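PDB 3JWH: Hen1 from Anabaena variabilis, which methylates the 2'-hydroxyl of the 3'-terminal nucleotide of RNA, probably taking the methyl group from S-adenosylmethionine. Local coordinates for residues A[16-21]-A[40-45]; A[53-58]-A[101-106]; A[173-178]-A[205-210]; A[189-194]-A[200-205]. All blocks are in the same frame, centred on the assembly; numbering follows the deposited sequence.

Contact 1: residues A[16-21]-A[40-45]; sequences QRMNGV and QGNLLK. With SAH (S-adenosyl-L-homocysteine), chain C.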
loop_
_atom_site.group_PDB
_atom_site.type_symbol
_atom_site.label_atom_id
_atom_site.label_comp_id
_atom_site.label_asym_id
_atom_site.label_seq_id
_atom_site.Cartn_x
_atom_site.Cartn_y
_atom_site.Cartn_z
ATOM N N GLN A 16 -11.729 4.488 6.034
ATOM C CA GLN A 16 -12.325 3.895 4.849
ATOM C C GLN A 16 -11.240 3.268 4.000
ATOM O O GLN A 16 -11.433 2.209 3.411
ATOM C CB GLN A 16 -13.060 4.943 4.025
ATOM C CG GLN A 16 -14.500 5.119 4.420
ATOM C CD GLN A 16 -15.268 5.940 3.410
ATOM O OE1 GLN A 16 -16.477 6.117 3.533
ATOM N NE2 GLN A 16 -14.565 6.449 2.400
ATOM N N ARG A 17 -10.098 3.940 3.938
ATOM C CA ARG A 17 -8.984 3.439 3.158
ATOM C C ARG A 17 -8.486 2.137 3.765
ATOM O O ARG A 17 -8.379 1.126 3.077
ATOM C CB ARG A 17 -7.852 4.468 3.109
ATOM C CG ARG A 17 -6.861 4.195 1.987
ATOM C CD ARG A 17 -5.784 5.258 1.886
ATOM N NE ARG A 17 -6.332 6.593 1.693
ATOM C CZ ARG A 17 -6.533 7.467 2.674
ATOM N NH1 ARG A 17 -6.223 7.149 3.922
ATOM N NH2 ARG A 17 -7.053 8.658 2.405
ATOM N N MET A 18 -8.205 2.157 5.064
ATOM C CA MET A 18 -7.726 0.960 5.726
ATOM C C MET A 18 -8.663 -0.231 5.547
ATOM O O MET A 18 -8.211 -1.336 5.233
ATOM C CB MET A 18 -7.490 1.225 7.208
ATOM C CG MET A 18 -6.049 0.962 7.630
ATOM S SD MET A 18 -4.888 2.134 6.921
ATOM C CE MET A 18 -4.952 3.404 8.168
ATOM N N ASN A 19 -9.960 -0.015 5.742
ATOM C CA ASN A 19 -10.935 -1.097 5.575
ATOM C C ASN A 19 -10.876 -1.619 4.146
ATOM O O ASN A 19 -10.975 -2.822 3.899
ATOM C CB ASN A 19 -12.355 -0.590 5.855
ATOM C CG ASN A 19 -12.652 -0.460 7.339
ATOM O OD1 ASN A 19 -12.751 -1.460 8.054
ATOM N ND2 ASN A 19 -12.798 0.775 7.808
ATOM N N GLY A 20 -10.729 -0.696 3.208
ATOM C CA GLY A 20 -10.653 -1.082 1.813
ATOM C C GLY A 20 -9.433 -1.930 1.513
ATOM O O GLY A 20 -9.511 -2.861 0.724
ATOM N N VAL A 21 -8.305 -1.605 2.139
ATOM C CA VAL A 21 -7.064 -2.350 1.922
ATOM C C VAL A 21 -7.140 -3.719 2.597
ATOM O O VAL A 21 -6.823 -4.739 1.986
ATOM C CB VAL A 21 -5.839 -1.576 2.472
ATOM C CG1 VAL A 21 -4.588 -2.404 2.312
ATOM C CG2 VAL A 21 -5.683 -0.262 1.743
ATOM N N GLN A 40 3.786 5.981 9.995
ATOM C CA GLN A 40 3.562 5.766 11.423
ATOM C C GLN A 40 2.952 4.420 11.795
ATOM O O GLN A 40 2.735 4.153 12.974
ATOM C CB GLN A 40 2.683 6.875 11.994
ATOM C CG GLN A 40 3.093 8.267 11.571
ATOM C CD GLN A 40 2.480 9.341 12.451
ATOM O OE1 GLN A 40 1.301 9.266 12.816
ATOM N NE2 GLN A 40 3.277 10.348 12.789
ATOM N N GLY A 41 2.652 3.586 10.805
ATOM C CA GLY A 41 2.108 2.271 11.095
ATOM C C GLY A 41 0.607 2.154 11.276
ATOM O O GLY A 41 0.136 1.250 11.962
ATOM N N ASN A 42 -0.152 3.052 10.662
ATOM C CA ASN A 42 -1.605 3.000 10.793
ATOM C C ASN A 42 -2.121 1.658 10.304
ATOM O O ASN A 42 -2.823 0.957 11.029
ATOM C CB ASN A 42 -2.254 4.149 10.028
ATOM C CG ASN A 42 -1.993 5.488 10.683
ATOM O OD1 ASN A 42 -1.868 5.573 11.912
ATOM N ND2 ASN A 42 -1.924 6.552 9.875
ATOM N N LEU A 43 -1.747 1.281 9.084
ATOM C CA LEU A 43 -2.171 -0.005 8.563
ATOM C C LEU A 43 -1.485 -1.147 9.325
ATOM O O LEU A 43 -2.093 -2.197 9.557
ATOM C CB LEU A 43 -1.865 -0.105 7.069
ATOM C CG LEU A 43 -2.072 -1.504 6.490
ATOM C CD1 LEU A 43 -3.542 -1.903 6.587
ATOM C CD2 LEU A 43 -1.606 -1.531 5.051
ATOM N N LEU A 44 -0.222 -0.953 9.720
ATOM C CA LEU A 44 0.495 -2.006 10.462
ATOM C C LEU A 44 -0.222 -2.328 11.789
ATOM O O LEU A 44 -0.266 -3.483 12.206
ATOM C CB LEU A 44 1.951 -1.595 10.757
ATOM C CG LEU A 44 2.944 -1.290 9.621
ATOM C CD1 LEU A 44 4.286 -0.980 10.255
ATOM C CD2 LEU A 44 3.079 -2.457 8.634
ATOM N N LYS A 45 -0.779 -1.316 12.450
ATOM C CA LYS A 45 -1.492 -1.532 13.714
ATOM C C LYS A 45 -2.705 -2.436 13.507
ATOM O O LYS A 45 -2.936 -3.374 14.273
ATOM C CB LYS A 45 -1.939 -0.193 14.307
ATOM C CG LYS A 45 -2.648 -0.315 15.646
ATOM C CD LYS A 45 -2.731 1.022 16.368
ATOM C CE LYS A 45 -3.036 0.820 17.848
ATOM N NZ LYS A 45 -3.001 2.101 18.623
HETATM N N SAH C . 1.212 4.740 4.318
HETATM C CA SAH C . 1.165 5.589 5.519
HETATM C CB SAH C . 1.407 7.045 5.119
HETATM C CG SAH C . 2.747 7.184 4.396
HETATM S SD SAH C . 3.112 8.881 3.813
HETATM C C SAH C . -0.215 5.479 6.171
HETATM O O SAH C . -1.057 6.342 5.843
HETATM O OXT SAH C . -0.392 4.541 6.980
HETATM C "C5'" SAH C . 4.505 8.457 2.706
HETATM C "C4'" SAH C . 5.490 7.508 3.392
HETATM O "O4'" SAH C . 6.409 7.006 2.406
HETATM C "C3'" SAH C . 6.317 8.263 4.437
HETATM O "O3'" SAH C . 6.578 7.414 5.558
HETATM C "C2'" SAH C . 7.605 8.538 3.663
HETATM O "O2'" SAH C . 8.689 8.676 4.587
HETATM C "C1'" SAH C . 7.728 7.201 2.934
HETATM N N9 SAH C . 8.690 7.264 1.813
HETATM C C8 SAH C . 8.749 8.221 0.891
HETATM N N7 SAH C . 9.711 7.939 0.016
HETATM C C5 SAH C . 10.273 6.792 0.383
HETATM C C6 SAH C . 11.303 6.014 -0.121
HETATM N N6 SAH C . 11.965 6.397 -1.213
HETATM N N1 SAH C . 11.631 4.884 0.509
HETATM C C2 SAH C . 10.988 4.501 1.604
HETATM N N3 SAH C . 10.005 5.217 2.112
HETATM C C4 SAH C . 9.622 6.361 1.532
#
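Apolar packing carries this contact, with Met-18 of helix 13-27 reaching across to the first turn of helix 42-49. Its side chain bends at chi2 (68°) and again at chi3 (88°), which lays the sulfur beside Leu-43 and carries the methyl on to Asn-42. Met-18 SD lies 3.8 Å from Leu-43 CB. Met-18 CE comes to 3.4 Å from Asn-42 CB, these two side chains crossing at about a right angle. An unbranched, flexible methionine suits a bent path that a branched residue could hardly follow. One turn further on, Val-21 CG1 stands 4.1 Å from Leu-43 CD2. Replacing Met-18 with alanine would probably open a gap beside Leu-43 and leave the CB of Asn-42 without its apolar neighbour.

Asn-42 belongs to the S-adenosyl-L-homocysteine pocket, its CB making a van der Waals approach of 3.6 Å to the carboxylate OXT. Arg-17 forms a salt bridge with Glu-110, also a pocket residue. At Gly-41, the N-cap of helix 42-49, a CB would jam against the carbonyl O of Gln-40. A glycine-rich turn leading from the first strand into a helix beside the cofactor's amino-acid end is characteristic of Rossmann-like class I methyltransferases.

Contact 2: residues A[53-58]-A[101-106]; sequences FEQITG and HGYDAA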
loop_
_atom_site.group_PDB
_atom_site.type_symbol
_atom_site.label_atom_id
_atom_site.label_comp_id
_atom_site.label_asym_id
_atom_site.label_seq_id
_atom_site.Cartn_x
_atom_site.Cartn_y
_atom_site.Cartn_z
ATOM N N PHE A 53 -3.690 -12.335 9.587
ATOM C CA PHE A 53 -2.379 -12.073 9.020
ATOM C C PHE A 53 -1.301 -12.844 9.768
ATOM O O PHE A 53 -1.253 -12.827 10.995
ATOM C CB PHE A 53 -2.156 -10.566 9.058
ATOM C CG PHE A 53 -3.159 -9.815 8.237
ATOM C CD1 PHE A 53 -3.119 -9.886 6.846
ATOM C CD2 PHE A 53 -4.214 -9.141 8.846
ATOM C CE1 PHE A 53 -4.116 -9.307 6.074
ATOM C CE2 PHE A 53 -5.220 -8.557 8.090
ATOM C CZ PHE A 53 -5.176 -8.640 6.700
ATOM N N GLU A 54 -0.457 -13.539 9.013
ATOM C CA GLU A 54 0.599 -14.376 9.580
ATOM C C GLU A 54 1.967 -13.709 9.642
ATOM O O GLU A 54 2.897 -14.215 10.270
ATOM C CB GLU A 54 0.681 -15.693 8.803
ATOM C CG GLU A 54 -0.451 -16.669 9.136
ATOM C CD GLU A 54 -0.349 -17.988 8.385
ATOM O OE1 GLU A 54 0.787 -18.484 8.156
ATOM O OE2 GLU A 54 -1.413 -18.548 8.040
ATOM N N GLN A 55 2.084 -12.564 8.991
ATOM C CA GLN A 55 3.325 -11.818 9.010
ATOM C C GLN A 55 3.075 -10.410 8.517
ATOM O O GLN A 55 2.462 -10.210 7.472
ATOM C CB GLN A 55 4.386 -12.494 8.153
ATOM C CG GLN A 55 5.691 -11.727 8.105
ATOM C CD GLN A 55 6.798 -12.525 7.426
ATOM O OE1 GLN A 55 6.528 -13.444 6.654
ATOM N NE2 GLN A 55 8.041 -12.165 7.703
ATOM N N ILE A 56 3.532 -9.450 9.308
ATOM C CA ILE A 56 3.384 -8.039 9.005
ATOM C C ILE A 56 4.760 -7.368 8.984
ATOM O O ILE A 56 5.459 -7.364 9.987
ATOM C CB ILE A 56 2.523 -7.309 10.089
ATOM C CG1 ILE A 56 1.100 -7.858 10.132
ATOM C CG2 ILE A 56 2.491 -5.846 9.820
ATOM C CD1 ILE A 56 0.959 -9.149 10.845
ATOM N N THR A 57 5.159 -6.812 7.845
ATOM C CA THR A 57 6.424 -6.108 7.781
ATOM C C THR A 57 6.197 -4.715 7.229
ATOM O O THR A 57 5.572 -4.567 6.195
ATOM C CB THR A 57 7.444 -6.813 6.872
ATOM O OG1 THR A 57 7.817 -8.064 7.451
ATOM C CG2 THR A 57 8.682 -5.949 6.713
ATOM N N GLY A 58 6.718 -3.705 7.923
ATOM C CA GLY A 58 6.597 -2.323 7.486
ATOM C C GLY A 58 7.957 -1.754 7.123
ATOM O O GLY A 58 8.916 -1.912 7.869
ATOM N N HIS A 101 11.422 -10.015 -0.477
ATOM C CA HIS A 101 10.958 -11.249 -1.130
ATOM C C HIS A 101 10.067 -12.150 -0.291
ATOM O O HIS A 101 10.052 -12.082 0.938
ATOM C CB HIS A 101 12.147 -12.130 -1.565
ATOM C CG HIS A 101 12.971 -11.563 -2.676
ATOM N ND1 HIS A 101 12.436 -11.208 -3.894
ATOM C CD2 HIS A 101 14.309 -11.352 -2.775
ATOM C CE1 HIS A 101 13.405 -10.803 -4.698
ATOM N NE2 HIS A 101 14.552 -10.881 -4.045
ATOM N N GLY A 102 9.352 -13.025 -0.989
ATOM C CA GLY A 102 8.520 -14.012 -0.340
ATOM C C GLY A 102 7.196 -13.659 0.288
ATOM O O GLY A 102 6.625 -14.519 0.957
ATOM N N TYR A 103 6.704 -12.432 0.108
ATOM C CA TYR A 103 5.416 -12.034 0.699
ATOM C C TYR A 103 4.227 -12.302 -0.227
ATOM O O TYR A 103 4.355 -12.345 -1.448
ATOM C CB TYR A 103 5.417 -10.535 1.064
ATOM C CG TYR A 103 6.275 -10.183 2.250
ATOM C CD1 TYR A 103 5.769 -10.257 3.554
ATOM C CD2 TYR A 103 7.611 -9.837 2.082
ATOM C CE1 TYR A 103 6.583 -9.993 4.661
ATOM C CE2 TYR A 103 8.434 -9.575 3.178
ATOM C CZ TYR A 103 7.927 -9.652 4.452
ATOM O OH TYR A 103 8.732 -9.361 5.526
ATOM N N ASP A 104 3.062 -12.497 0.367
ATOM C CA ASP A 104 1.865 -12.717 -0.432
ATOM C C ASP A 104 1.437 -11.419 -1.108
ATOM O O ASP A 104 0.978 -11.426 -2.244
ATOM C CB ASP A 104 0.726 -13.213 0.445
ATOM C CG ASP A 104 0.998 -14.566 1.028
ATOM O OD1 ASP A 104 1.582 -15.399 0.312
ATOM O OD2 ASP A 104 0.622 -14.804 2.191
ATOM N N ALA A 105 1.601 -10.310 -0.396
ATOM C CA ALA A 105 1.190 -9.007 -0.906
ATOM C C ALA A 105 2.044 -7.862 -0.394
ATOM O O ALA A 105 2.640 -7.929 0.683
ATOM C CB ALA A 105 -0.275 -8.751 -0.527
ATOM N N ALA A 106 2.097 -6.812 -1.197
ATOM C CA ALA A 106 2.802 -5.599 -0.860
ATOM C C ALA A 106 1.732 -4.497 -0.915
ATOM O O ALA A 106 0.905 -4.476 -1.827
ATOM C CB ALA A 106 3.870 -5.325 -1.888
#
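Thr-57 and Tyr-103 meet through their hydroxyls, OG1 of the threonine lying 2.5 Å from OH of the tyrosine. This is a hydrogen bond in which either group could be the donor, though so short a value is best not read as a measure of strength. Around it, Thr-57 CB sits 3.2 Å from Tyr-103 OH, and the Gln-55 side chain crosses that of Tyr-103 at about a right angle. Gln-55 CD is 3.8 Å from Tyr-103 CE1, with the amide and ring planes 49° apart, so the glutamine flanks the ring by van der Waals contact.

The next shell fixes these groups. With CG of Gln-55 on the far side of CB from its backbone N (chi1 178°) and the chain extended beyond, the amide reaches out to Tyr-103 and OE1 accepts a hydrogen bond from Arg-32. Arg-32, which belongs to neither segment, also pairs its guanidinium with Glu-54, while its backbone N bonds to Asp-104. Strand 32-36 runs between strands 55-60 and 105-109, and its Ile-34 touches both Thr-57 and Tyr-103. Tyrosine suits its place: its long ring carries a hydroxyl past Ile-34 of the intervening strand to Thr-57.

The two hydroxyls thus probably satisfy each other beside Ile-34, linking strand 55-60 to the turn that leads into strand 105-109, although the 2.5 Å length itself is doubtful.

Contact 3: residues A[173-178]-A[205-210]; sequences NWANKI and AVFIHR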
loop_
_atom_site.group_PDB
_atom_site.type_symbol
_atom_site.label_atom_id
_atom_site.label_comp_id
_atom_site.label_asym_id
_atom_site.label_seq_id
_atom_site.Cartn_x
_atom_site.Cartn_y
_atom_site.Cartn_z
ATOM N N ASN A 173 -3.777 5.316 -16.083
ATOM C CA ASN A 173 -2.844 5.118 -17.189
ATOM C C ASN A 173 -1.555 4.554 -16.600
ATOM O O ASN A 173 -0.902 3.700 -17.198
ATOM C CB ASN A 173 -2.521 6.439 -17.898
ATOM C CG ASN A 173 -3.712 7.024 -18.635
ATOM O OD1 ASN A 173 -4.629 6.306 -19.062
ATOM N ND2 ASN A 173 -3.692 8.346 -18.812
ATOM N N TRP A 174 -1.191 5.059 -15.425
ATOM C CA TRP A 174 0.006 4.612 -14.732
ATOM C C TRP A 174 -0.109 3.119 -14.468
ATOM O O TRP A 174 0.819 2.363 -14.756
ATOM C CB TRP A 174 0.170 5.337 -13.395
ATOM C CG TRP A 174 1.267 4.744 -12.547
ATOM C CD1 TRP A 174 2.621 4.888 -12.735
ATOM C CD2 TRP A 174 1.112 3.826 -11.457
ATOM N NE1 TRP A 174 3.309 4.107 -11.839
ATOM C CE2 TRP A 174 2.411 3.441 -11.044
ATOM C CE3 TRP A 174 0.003 3.287 -10.793
ATOM C CZ2 TRP A 174 2.628 2.534 -9.994
ATOM C CZ3 TRP A 174 0.221 2.385 -9.743
ATOM C CH2 TRP A 174 1.522 2.018 -9.359
ATOM N N ALA A 175 -1.259 2.706 -13.932
ATOM C CA ALA A 175 -1.503 1.311 -13.592
ATOM C C ALA A 175 -1.615 0.403 -14.801
ATOM O O ALA A 175 -1.165 -0.740 -14.769
ATOM C CB ALA A 175 -2.753 1.191 -12.732
ATOM N N ASN A 176 -2.231 0.902 -15.864
ATOM C CA ASN A 176 -2.367 0.106 -17.067
ATOM C C ASN A 176 -0.973 -0.036 -17.677
ATOM O O ASN A 176 -0.627 -1.097 -18.191
ATOM C CB ASN A 176 -3.332 0.767 -18.061
ATOM C CG ASN A 176 -4.790 0.621 -17.643
ATOM O OD1 ASN A 176 -5.210 -0.434 -17.170
ATOM N ND2 ASN A 176 -5.574 1.681 -17.839
ATOM N N LYS A 177 -0.175 1.021 -17.614
ATOM C CA LYS A 177 1.184 0.954 -18.145
ATOM C C LYS A 177 1.943 -0.102 -17.346
ATOM O O LYS A 177 2.857 -0.721 -17.869
ATOM C CB LYS A 177 1.914 2.298 -18.023
ATOM C CG LYS A 177 1.679 3.283 -19.162
ATOM C CD LYS A 177 2.497 2.936 -20.390
ATOM C CE LYS A 177 2.234 3.923 -21.518
ATOM N NZ LYS A 177 3.059 3.670 -22.746
ATOM N N ILE A 178 1.568 -0.308 -16.082
ATOM C CA ILE A 178 2.254 -1.309 -15.274
ATOM C C ILE A 178 1.953 -2.712 -15.797
ATOM O O ILE A 178 2.849 -3.547 -15.907
ATOM C CB ILE A 178 1.848 -1.236 -13.775
ATOM C CG1 ILE A 178 2.435 0.026 -13.118
ATOM C CG2 ILE A 178 2.331 -2.472 -13.045
ATOM C CD1 ILE A 178 3.963 0.064 -13.081
ATOM N N ALA A 205 -5.791 0.501 -6.505
ATOM C CA ALA A 205 -5.493 -0.418 -7.582
ATOM C C ALA A 205 -5.050 -1.734 -6.968
ATOM O O ALA A 205 -4.174 -1.764 -6.107
ATOM C CB ALA A 205 -4.408 0.139 -8.466
ATOM N N VAL A 206 -5.699 -2.813 -7.378
ATOM C CA VAL A 206 -5.344 -4.130 -6.892
ATOM C C VAL A 206 -4.738 -4.876 -8.083
ATOM O O VAL A 206 -5.447 -5.231 -9.024
ATOM C CB VAL A 206 -6.581 -4.896 -6.361
ATOM C CG1 VAL A 206 -6.176 -6.285 -5.912
ATOM C CG2 VAL A 206 -7.196 -4.144 -5.176
ATOM N N PHE A 207 -3.420 -5.066 -8.051
ATOM C CA PHE A 207 -2.709 -5.782 -9.104
ATOM C C PHE A 207 -2.590 -7.241 -8.714
ATOM O O PHE A 207 -2.207 -7.562 -7.589
ATOM C CB PHE A 207 -1.295 -5.238 -9.289
ATOM C CG PHE A 207 -1.235 -3.841 -9.808
ATOM C CD1 PHE A 207 -1.182 -3.598 -11.175
ATOM C CD2 PHE A 207 -1.141 -2.774 -8.932
ATOM C CE1 PHE A 207 -1.025 -2.322 -11.649
ATOM C CE2 PHE A 207 -0.984 -1.496 -9.396
ATOM C CZ PHE A 207 -0.922 -1.263 -10.751
ATOM N N ILE A 208 -2.913 -8.132 -9.635
ATOM C CA ILE A 208 -2.791 -9.548 -9.346
ATOM C C ILE A 208 -1.821 -10.148 -10.356
ATOM O O ILE A 208 -1.948 -9.932 -11.568
ATOM C CB ILE A 208 -4.147 -10.260 -9.419
ATOM C CG1 ILE A 208 -5.049 -9.736 -8.297
ATOM C CG2 ILE A 208 -3.964 -11.774 -9.271
ATOM C CD1 ILE A 208 -6.411 -10.380 -8.262
ATOM N N HIS A 209 -0.839 -10.887 -9.856
ATOM C CA HIS A 209 0.152 -11.478 -10.738
ATOM C C HIS A 209 -0.473 -12.528 -11.636
ATOM O O HIS A 209 -1.317 -13.301 -11.211
ATOM C CB HIS A 209 1.297 -12.111 -9.927
ATOM C CG HIS A 209 2.527 -12.385 -10.735
ATOM N ND1 HIS A 209 2.555 -13.303 -11.766
ATOM C CD2 HIS A 209 3.752 -11.809 -10.713
ATOM C CE1 HIS A 209 3.741 -13.269 -12.349
ATOM N NE2 HIS A 209 4.486 -12.373 -11.727
ATOM N N ARG A 210 -0.062 -12.537 -12.894
ATOM C CA ARG A 210 -0.548 -13.533 -13.825
ATOM C C ARG A 210 0.004 -14.915 -13.435
ATOM O O ARG A 210 1.065 -15.015 -12.812
ATOM C CB ARG A 210 -0.099 -13.162 -15.235
ATOM C CG ARG A 210 -0.719 -11.869 -15.732
ATOM C CD ARG A 210 -0.178 -11.436 -17.093
ATOM N NE ARG A 210 -0.735 -10.140 -17.468
ATOM C CZ ARG A 210 -0.073 -9.198 -18.123
ATOM N NH1 ARG A 210 1.183 -9.400 -18.498
ATOM N NH2 ARG A 210 -0.654 -8.033 -18.370
#
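Phe-207 pushes its ring from strand 202-209 into the side of helix 168-181, where Ala-175, Ile-178 and Trp-174 receive it. The packing is closest around the far end of the ring. Ala-175 CB lies 3.6 Å from Phe-207 CZ, and Ala-175 O meets Phe-207 CE1 at 3.5 Å, in the ring plane at its edge. Ile-178 CG2 comes obliquely to 3.6 Å from Phe-207 CE1. The small alanine lets the phenyl ring approach the helix backbone, while the branched isoleucine fills the space next to it.

The partly exposed Trp-174 is looser company: its CZ3 stands 4.0 Å from Phe-207 CZ, and the ring planes are nearly perpendicular at 87°, with the centroids 6.0 Å apart. Trp-174 NE1 is hydrogen-bonded to Glu-124 OE2 of helix 117-131, and that helix also supplies Phe-128, an edge-to-face partner for Phe-207. With Phe-207 cut back to an alanine, a gap is likely to open between strand and helix, leaving Ala-175 and Ile-178 without their shared partner.

Beyond the strand, Arg-210 is exposed and does not touch residues 173-178; its NH2 is hydrogen-bonded to Thr-179 O.

The axes of residues 173-178 and 205-209 run almost parallel, 3° apart. Helix and strand share a direction because 202-209 is antiparallel to both its neighbours, the reversed strand of the 3-2-1-4-5-7-6 sheet of class I methyltransferases.

Contact 4: residues A[189-194]-A[200-205]; sequences QPIGEA and SPTQMA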
loop_
_atom_site.group_PDB
_atom_site.type_symbol
_atom_site.label_atom_id
_atom_site.label_comp_id
_atom_site.label_asym_id
_atom_site.label_seq_id
_atom_site.Cartn_x
_atom_site.Cartn_y
_atom_site.Cartn_z
ATOM N N GLN A 189 -10.829 -0.081 -7.830
ATOM C CA GLN A 189 -11.881 -0.137 -6.826
ATOM C C GLN A 189 -11.826 1.100 -5.942
ATOM O O GLN A 189 -11.153 1.096 -4.913
ATOM C CB GLN A 189 -11.694 -1.379 -5.951
ATOM C CG GLN A 189 -11.838 -2.709 -6.681
ATOM C CD GLN A 189 -11.124 -3.857 -5.974
ATOM O OE1 GLN A 189 -11.202 -4.000 -4.749
ATOM N NE2 GLN A 189 -10.428 -4.688 -6.750
ATOM N N PRO A 190 -12.526 2.177 -6.326
ATOM C CA PRO A 190 -12.496 3.384 -5.491
ATOM C C PRO A 190 -13.012 3.051 -4.093
ATOM O O PRO A 190 -13.869 2.183 -3.937
ATOM C CB PRO A 190 -13.412 4.349 -6.247
ATOM C CG PRO A 190 -14.399 3.432 -6.893
ATOM C CD PRO A 190 -13.502 2.326 -7.420
ATOM N N ILE A 191 -12.485 3.721 -3.075
ATOM C CA ILE A 191 -12.923 3.434 -1.719
ATOM C C ILE A 191 -13.813 4.521 -1.124
ATOM O O ILE A 191 -14.622 4.246 -0.238
ATOM C CB ILE A 191 -11.709 3.164 -0.788
ATOM C CG1 ILE A 191 -10.894 4.436 -0.568
ATOM C CG2 ILE A 191 -10.826 2.084 -1.399
ATOM C CD1 ILE A 191 -11.453 5.358 0.508
ATOM N N GLY A 192 -13.673 5.750 -1.614
ATOM C CA GLY A 192 -14.491 6.839 -1.106
ATOM C C GLY A 192 -15.969 6.739 -1.471
ATOM O O GLY A 192 -16.613 5.711 -1.244
ATOM N N GLU A 193 -16.515 7.812 -2.034
ATOM C CA GLU A 193 -17.921 7.839 -2.429
ATOM C C GLU A 193 -18.127 8.572 -3.746
ATOM O O GLU A 193 -17.771 9.744 -3.876
ATOM C CB GLU A 193 -18.756 8.497 -1.331
ATOM C CG GLU A 193 -18.891 7.639 -0.088
ATOM C CD GLU A 193 -19.462 8.399 1.089
ATOM O OE1 GLU A 193 -20.568 8.973 0.956
ATOM O OE2 GLU A 193 -18.801 8.422 2.150
ATOM N N ALA A 194 -18.703 7.868 -4.718
ATOM C CA ALA A 194 -18.958 8.427 -6.042
ATOM C C ALA A 194 -19.520 9.842 -5.959
ATOM O O ALA A 194 -20.384 10.128 -5.127
ATOM C CB ALA A 194 -19.920 7.528 -6.811
ATOM N N SER A 200 -14.775 8.718 -6.510
ATOM C CA SER A 200 -14.501 8.749 -5.075
ATOM C C SER A 200 -13.217 9.510 -4.760
ATOM O O SER A 200 -12.372 9.708 -5.632
ATOM C CB SER A 200 -14.413 7.328 -4.536
ATOM O OG SER A 200 -15.584 6.598 -4.861
ATOM N N PRO A 201 -13.052 9.949 -3.502
ATOM C CA PRO A 201 -11.872 10.701 -3.069
ATOM C C PRO A 201 -10.557 9.916 -3.049
ATOM O O PRO A 201 -9.478 10.506 -3.120
ATOM C CB PRO A 201 -12.279 11.195 -1.684
ATOM C CG PRO A 201 -13.110 10.067 -1.181
ATOM C CD PRO A 201 -13.976 9.737 -2.372
ATOM N N THR A 202 -10.653 8.592 -2.948
ATOM C CA THR A 202 -9.470 7.733 -2.927
ATOM C C THR A 202 -9.519 6.648 -4.007
ATOM O O THR A 202 -10.467 5.856 -4.071
ATOM C CB THR A 202 -9.301 7.026 -1.549
ATOM O OG1 THR A 202 -9.142 8.004 -0.513
ATOM C CG2 THR A 202 -8.074 6.101 -1.564
ATOM N N GLN A 203 -8.495 6.619 -4.854
ATOM C CA GLN A 203 -8.398 5.608 -5.908
ATOM C C GLN A 203 -7.544 4.451 -5.374
ATOM O O GLN A 203 -6.547 4.673 -4.681
ATOM C CB GLN A 203 -7.705 6.171 -7.144
ATOM C CG GLN A 203 -7.978 7.624 -7.427
ATOM C CD GLN A 203 -7.344 8.066 -8.717
ATOM O OE1 GLN A 203 -7.580 7.471 -9.765
ATOM N NE2 GLN A 203 -6.538 9.110 -8.657
ATOM N N MET A 204 -7.933 3.225 -5.699
ATOM C CA MET A 204 -7.183 2.054 -5.270
ATOM C C MET A 204 -6.953 1.140 -6.466
ATOM O O MET A 204 -7.790 1.040 -7.361
ATOM C CB MET A 204 -7.935 1.299 -4.160
ATOM C CG MET A 204 -7.243 0.006 -3.694
ATOM S SD MET A 204 -7.823 -0.669 -2.110
ATOM C CE MET A 204 -8.949 -1.838 -2.681
ATOM N N ALA A 205 -5.791 0.501 -6.505
ATOM C CA ALA A 205 -5.493 -0.418 -7.582
ATOM C C ALA A 205 -5.050 -1.734 -6.968
ATOM O O ALA A 205 -4.174 -1.764 -6.107
ATOM C CB ALA A 205 -4.408 0.139 -8.466
#
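Two backbone hydrogen bonds join Gln-189 and Ile-191 to strand 202-209. Gln-189 N gives its hydrogen to Met-204 O at 3.3 Å, a long bond with the donor lying above the carbonyl plane, 36° out of it. Ile-191 N reaches Thr-202 O at 3.1 Å, tilted only 18° from that plane. Pro-190, between the two donors, has no N-H to satisfy; instead its CA makes a C-H...O contact of 3.5 Å with the same Thr-202 O.

Here the antiparallel hairpin of strands 184-188 and 202-209, the last two of the methyltransferase sheet in sequence, runs out into its connecting loop. On the other flank of 202-209, the backbones of Gln-203 and Ala-205 bond to Thr-140 and Val-138 of strand 135-141, and Ser-200 O accepts from Asn-142 ND2. The hydroxyl of Ser-200 lies near Glu-193 N and Ala-194 N, but the angles are too poor for hydrogen bonds.

Side chains close the seam. With chi1 of Ile-191 at 68°, CG1 sits between the backbone N and carbonyl carbon and presses tightly on Thr-202, Ile-191 CD1 coming to 3.4 Å from Thr-202 CB. The other branch, Ile-191 CG2, rests 4.1 Å from Met-204 CB. Gly-192 is needed where its CA passes 3.2 Å from Pro-201 CD, since a side chain would clash with that proline ring.

In the fold
Contacts 1 and 3 are buried, apolar helix packings, the first helix to helix beside the cofactor and the second helix to sheet, on opposite sides of the chain's centre. Contacts 2 and 4 are only partly buried and turn to polar chemistry: paired hydroxyls in contact 2, backbone bonds in contact 4. Contacts 3 and 4 share Ala-205 and strand 202-209, using its later half and its beginning. Contact 1 touches two of the others, Leu-44 packing on Ile-56 of contact 2, and Gln-16 and Gly-20 meeting the loop and Met-204 of contact 4. Contacts 2, 3 and 4 all reach the one central sheet.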